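Local coordinates for peroxiredoxin PRX1, mitochondrial (Saccharomyces cerevisiae, PDB 5YKJ), which probably reduces peroxides in mitochondria as a 1-Cys peroxiredoxin, its oxidised cysteine being recycled through the glutathione and thioredoxin systems, at residues P37-P42 with G67-D72; E169-P174 with D181-P186. All coordinates share one frame; numbering follows the deposited sequence. Where two conformers were deposited one is given.

Contact 1. Residues P37-P42 with G67-D72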
loop_
_atom_site.group_PDB
_atom_site.type_symbol
_atom_site.label_atom_id
_atom_site.label_comp_id
_atom_site.label_asym_id
_atom_site.label_seq_id
_atom_site.Cartn_x
_atom_site.Cartn_y
_atom_site.Cartn_z
ATOM N N PRO A 37 -1.809 -8.674 -12.174
ATOM C CA PRO A 37 -1.721 -8.796 -13.623
ATOM C C PRO A 37 -3.050 -9.139 -14.330
ATOM O O PRO A 37 -3.238 -8.757 -15.418
ATOM C CB PRO A 37 -0.667 -9.895 -13.848
ATOM C CG PRO A 37 0.075 -9.981 -12.582
ATOM C CD PRO A 37 -0.889 -9.623 -11.515
ATOM N N ALA A 38 -3.887 -9.906 -13.670
ATOM C CA ALA A 38 -5.127 -10.372 -14.258
ATOM C C ALA A 38 -6.137 -10.779 -13.204
ATOM O O ALA A 38 -5.787 -10.993 -12.108
ATOM C CB ALA A 38 -4.840 -11.560 -15.127
ATOM N N ASP A 39 -7.399 -10.883 -13.583
ATOM C CA ASP A 39 -8.430 -11.333 -12.696
ATOM C C ASP A 39 -8.476 -12.859 -12.742
ATOM O O ASP A 39 -7.946 -13.435 -13.581
ATOM C CB ASP A 39 -9.826 -10.805 -13.127
ATOM C CG ASP A 39 -9.975 -9.309 -13.002
ATOM O OD1 ASP A 39 -9.012 -8.683 -12.661
ATOM O OD2 ASP A 39 -11.048 -8.833 -13.315
ATOM N N PHE A 40 -9.159 -13.451 -11.790
ATOM C CA PHE A 40 -9.377 -14.908 -11.741
ATOM C C PHE A 40 -8.097 -15.715 -11.734
ATOM O O PHE A 40 -8.012 -16.706 -12.314
ATOM C CB PHE A 40 -10.316 -15.348 -12.885
ATOM C CG PHE A 40 -11.635 -14.630 -12.899
ATOM C CD1 PHE A 40 -12.614 -14.978 -12.035
ATOM C CD2 PHE A 40 -11.871 -13.622 -13.767
ATOM C CE1 PHE A 40 -13.799 -14.345 -12.040
ATOM C CE2 PHE A 40 -13.071 -12.980 -13.762
ATOM C CZ PHE A 40 -14.024 -13.341 -12.886
ATOM N N THR A 41 -7.125 -15.207 -11.012
ATOM C CA THR A 41 -5.850 -15.872 -10.804
ATOM C C THR A 41 -5.769 -16.148 -9.295
ATOM O O THR A 41 -6.161 -15.377 -8.505
ATOM C CB THR A 41 -4.614 -15.102 -11.314
ATOM O OG1 THR A 41 -4.548 -13.881 -10.641
ATOM C CG2 THR A 41 -4.651 -14.904 -12.793
ATOM N N PRO A 42 -5.245 -17.323 -8.968
ATOM C CA PRO A 42 -5.310 -17.736 -7.590
ATOM C C PRO A 42 -4.616 -16.967 -6.479
ATOM O O PRO A 42 -5.266 -16.706 -5.555
ATOM C CB PRO A 42 -4.817 -19.187 -7.634
ATOM C CG PRO A 42 -3.965 -19.274 -8.830
ATOM C CD PRO A 42 -4.605 -18.342 -9.802
ATOM N N GLY A 67 -7.381 -1.506 -5.359
ATOM C CA GLY A 67 -6.780 -2.520 -6.111
ATOM C C GLY A 67 -6.617 -2.194 -7.638
ATOM O O GLY A 67 -7.354 -1.372 -8.104
ATOM N N LEU A 68 -5.622 -2.645 -8.433
ATOM C CA LEU A 68 -5.528 -2.420 -9.808
ATOM C C LEU A 68 -5.291 -3.798 -10.361
ATOM O O LEU A 68 -4.530 -4.538 -9.935
ATOM C CB LEU A 68 -4.317 -1.514 -10.103
ATOM C CG LEU A 68 -3.975 -1.223 -11.550
ATOM C CD1 LEU A 68 -3.057 -0.039 -11.619
ATOM C CD2 LEU A 68 -3.242 -2.404 -12.154
ATOM N N SER A 69 -5.993 -4.048 -11.465
ATOM C CA SER A 69 -5.868 -5.268 -12.224
ATOM C C SER A 69 -6.088 -4.932 -13.713
ATOM O O SER A 69 -6.941 -4.165 -14.003
ATOM C CB SER A 69 -6.821 -6.338 -11.775
ATOM O OG SER A 69 -6.598 -7.465 -12.511
ATOM N N VAL A 70 -5.319 -5.551 -14.618
ATOM C CA VAL A 70 -5.453 -5.290 -16.001
ATOM C C VAL A 70 -6.519 -6.002 -16.751
ATOM O O VAL A 70 -6.255 -6.804 -17.544
ATOM C CB VAL A 70 -4.077 -5.483 -16.667
ATOM C CG1 VAL A 70 -4.091 -5.027 -18.107
ATOM C CG2 VAL A 70 -3.025 -4.775 -15.875
ATOM N N GLU A 71 -7.732 -5.620 -16.441
ATOM C CA GLU A 71 -8.942 -6.095 -17.066
ATOM C C GLU A 71 -10.007 -5.008 -16.925
ATOM O O GLU A 71 -9.817 -4.078 -16.272
ATOM C CB GLU A 71 -9.465 -7.417 -16.452
ATOM C CG GLU A 71 -8.443 -8.488 -16.308
ATOM C CD GLU A 71 -8.944 -9.893 -16.596
ATOM O OE1 GLU A 71 -8.257 -10.861 -16.339
ATOM O OE2 GLU A 71 -10.074 -10.019 -17.043
ATOM N N ASP A 72 -11.117 -5.190 -17.606
ATOM C CA ASP A 72 -12.209 -4.244 -17.532
ATOM C C ASP A 72 -13.031 -4.359 -16.246
ATOM O O ASP A 72 -12.912 -5.283 -15.550
ATOM C CB ASP A 72 -13.065 -4.257 -18.815
ATOM C CG ASP A 72 -13.791 -5.561 -19.051
ATOM O OD1 ASP A 72 -14.139 -6.273 -18.168
ATOM O OD2 ASP A 72 -13.997 -5.838 -20.214
#

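Contact 2. Residues E169-P174 with D181-P186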
loop_
_atom_site.group_PDB
_atom_site.type_symbol
_atom_site.label_atom_id
_atom_site.label_comp_id
_atom_site.label_asym_id
_atom_site.label_seq_id
_atom_site.Cartn_x
_atom_site.Cartn_y
_atom_site.Cartn_z
ATOM N N GLU A 169 5.466 11.089 15.816
ATOM C CA GLU A 169 6.386 11.327 16.903
ATOM C C GLU A 169 7.827 11.690 16.568
ATOM O O GLU A 169 8.550 12.041 17.429
ATOM C CB GLU A 169 6.352 10.095 17.794
ATOM C CG GLU A 169 5.016 9.882 18.456
ATOM C CD GLU A 169 4.925 8.737 19.453
ATOM O OE1 GLU A 169 5.918 8.206 19.947
ATOM O OE2 GLU A 169 3.806 8.373 19.776
ATOM N N GLY A 170 8.182 11.681 15.302
ATOM C CA GLY A 170 9.533 11.954 14.903
ATOM C C GLY A 170 10.547 10.970 15.427
ATOM O O GLY A 170 11.551 11.315 15.966
ATOM N N VAL A 171 10.238 9.717 15.211
ATOM C CA VAL A 171 11.065 8.615 15.618
ATOM C C VAL A 171 11.253 7.702 14.403
ATOM O O VAL A 171 10.673 7.925 13.411
ATOM C CB VAL A 171 10.482 7.800 16.758
ATOM C CG1 VAL A 171 10.359 8.661 17.987
ATOM C CG2 VAL A 171 9.123 7.215 16.414
ATOM N N VAL A 172 12.123 6.740 14.570
ATOM C CA VAL A 172 12.431 5.747 13.544
ATOM C C VAL A 172 12.327 4.355 14.159
ATOM O O VAL A 172 12.467 4.215 15.324
ATOM C CB VAL A 172 13.753 5.946 12.748
ATOM C CG1 VAL A 172 13.759 7.178 11.902
ATOM C CG2 VAL A 172 15.011 5.656 13.534
ATOM N N THR A 173 12.053 3.337 13.344
ATOM C CA THR A 173 11.838 2.025 13.869
ATOM C C THR A 173 12.884 1.020 13.401
ATOM O O THR A 173 13.307 0.997 12.352
ATOM C CB THR A 173 10.424 1.463 13.548
ATOM O OG1 THR A 173 10.262 1.380 12.158
ATOM C CG2 THR A 173 9.312 2.264 14.175
ATOM N N PRO A 174 13.314 0.191 14.366
ATOM C CA PRO A 174 14.348 -0.785 14.076
ATOM C C PRO A 174 13.808 -2.008 13.362
ATOM O O PRO A 174 12.664 -2.187 13.245
ATOM C CB PRO A 174 14.831 -1.223 15.436
ATOM C CG PRO A 174 13.634 -1.122 16.280
ATOM C CD PRO A 174 12.923 0.107 15.793
ATOM N N ASP A 181 7.003 -1.560 21.042
ATOM C CA ASP A 181 8.416 -1.760 21.206
ATOM C C ASP A 181 9.106 -0.375 21.243
ATOM O O ASP A 181 8.592 0.602 20.800
ATOM C CB ASP A 181 9.056 -2.553 20.073
ATOM C CG ASP A 181 8.701 -4.033 20.055
ATOM O OD1 ASP A 181 8.096 -4.531 20.935
ATOM O OD2 ASP A 181 9.080 -4.651 19.092
ATOM N N ASP A 182 10.291 -0.353 21.787
ATOM C CA ASP A 182 11.052 0.862 21.831
ATOM C C ASP A 182 11.412 1.316 20.402
ATOM O O ASP A 182 11.604 0.539 19.521
ATOM C CB ASP A 182 12.347 0.708 22.646
ATOM C CG ASP A 182 12.108 0.424 24.124
ATOM O OD1 ASP A 182 11.018 0.649 24.592
ATOM O OD2 ASP A 182 13.040 -0.075 24.746
ATOM N N VAL A 183 11.507 2.609 20.256
ATOM C CA VAL A 183 11.833 3.294 19.032
ATOM C C VAL A 183 13.188 3.999 19.131
ATOM O O VAL A 183 13.778 4.075 20.156
ATOM C CB VAL A 183 10.740 4.285 18.625
ATOM C CG1 VAL A 183 9.439 3.581 18.285
ATOM C CG2 VAL A 183 10.479 5.316 19.702
ATOM N N ILE A 184 13.628 4.506 18.001
ATOM C CA ILE A 184 14.905 5.152 17.883
ATOM C C ILE A 184 14.819 6.647 17.587
ATOM O O ILE A 184 14.024 7.055 16.838
ATOM C CB ILE A 184 15.750 4.454 16.810
ATOM C CG1 ILE A 184 16.064 3.032 17.185
ATOM C CG2 ILE A 184 17.048 5.186 16.563
ATOM C CD1 ILE A 184 16.326 2.136 16.000
ATOM N N ILE A 185 15.667 7.429 18.230
ATOM C CA ILE A 185 15.671 8.839 18.035
ATOM C C ILE A 185 16.487 9.120 16.798
ATOM O O ILE A 185 17.518 8.661 16.680
ATOM C CB ILE A 185 16.220 9.558 19.301
ATOM C CG1 ILE A 185 15.363 9.206 20.491
ATOM C CG2 ILE A 185 16.219 11.063 19.113
ATOM C CD1 ILE A 185 15.930 9.666 21.823
ATOM N N PRO A 186 15.934 9.904 15.875
ATOM C CA PRO A 186 16.654 10.205 14.661
ATOM C C PRO A 186 17.943 10.977 14.982
ATOM O O PRO A 186 18.039 11.764 15.828
ATOM C CB PRO A 186 15.679 11.088 13.859
ATOM C CG PRO A 186 14.364 10.831 14.409
ATOM C CD PRO A 186 14.616 10.548 15.870
#

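Contact 1. Residues P37-P42 with G67-D72
Asp-39 and Glu-71 lay their carboxylates one over the other, the planes only 6° apart, while the two side chains run past each other in opposite directions. Glu-71 CD lies 3.8 Å from Asp-39 CG. The backbone N of Asp-39 gives its hydrogen to Glu-71 OE1 at 2.9 Å, approaching from above the carboxylate plane, 51° out of it. Ser-69 OG, set anti to its own backbone N (chi1 -178°), donates to Asp-39 OD1 at 2.7 Å, nearly in line with the C-O bond. Asp-39 OD2 and Glu-71 OE2 remain 4.0 Å apart; both bond to Ser-75 OG, and OD2 also meets His-76 ND1 in helix 73-87. Val-70, the central residue of an inverse gamma turn, brings CB to 3.6 Å from Pro-37 O. With an alanine here instead of Glu-71, the Asp-39 amide would probably lose its acceptor and Ser-75 OG one of its two carboxylate partners. The loop after strand 30-36 leads to the oxidised cysteine at position 44, in the thioredoxin-like fold of peroxiredoxins. The single Ser-75 hydroxyl can give its hydrogen to only one acid at a time, and their repulsion is probably eased mainly by the Asp-39 amide, Ser-69 OG and His-76.

Contact 2. Residues E169-P174 with D181-P186
Val-171 and Val-183 form the apolar centre of a short antiparallel pairing in the C-terminal domain of this 1-Cys peroxiredoxin, a single beta bridge between Val-172 and Ile-184. Val-171 CG1 meets Val-183 CG2 at 3.8 Å, and the two side chains cross at a slant. The methyl Val-183 CG2 lies between its backbone N and carbonyl carbon, where it also packs against Val-171 CB. Leu-165 of helix 153-169 touches both valines, and Phe-198 of helix 191-198 adds to the packing on Val-171.

A second apolar cluster gathers round Ile-184. Val-172 CG2 lies 3.6 Å from Ile-184 CB, the branch point, and almost as near to Ile-184 CG2. Ile-184 CD1, at the far end of an extended chain (chi2 154°), comes 3.7 Å from Pro-174 CB, which lets the residue reach from Val-172 to Pro-174. Phe-210 of strand 208-211 touches it too.

The polar part is backbone. Val-172 N donates to Ile-184 O at 3.0 Å and Ile-184 N to Val-172 O at 2.9 Å, with N-H...O angles of 158° and 162°; this reciprocal pair defines the hydrogen-bonded bridge. Both donors lie in the plane of the carbonyl they meet. The bridge lays the segment after helix 153-169 along strand 183-184, whose other side is bonded through Val-183 and Ile-185 to strand 208-211. Beyond it, Gly-170, with positive phi, turns the chain out of helix 153-169. Gly-170 O touches two ring carbons, Pro-186 CD at 3.2 Å and Pro-186 CG at 3.3 Å.

How the contacts relate
From the N terminus, the chain leaves strand 30-36 and enters contact 1, whose 37-42 loop is met by the end of strand 63-69 after 24 intervening residues that include helices 46-53 and 55-59. Contact 1 thus ties the exits of two neighbouring parallel strands in the central mixed sheet. Contact 2 comes later and closes a much tighter loop, of six residues without helix or strand, joining the end of helix 153-169 to strand 183-184 at the margin of the C-terminal three-stranded sheet. The loops follow in series, neither nesting nor crossing. The centres of contact 1 and contact 2 lie about 38 Å apart, and the two contacts sit on opposite sides of the chain's centre.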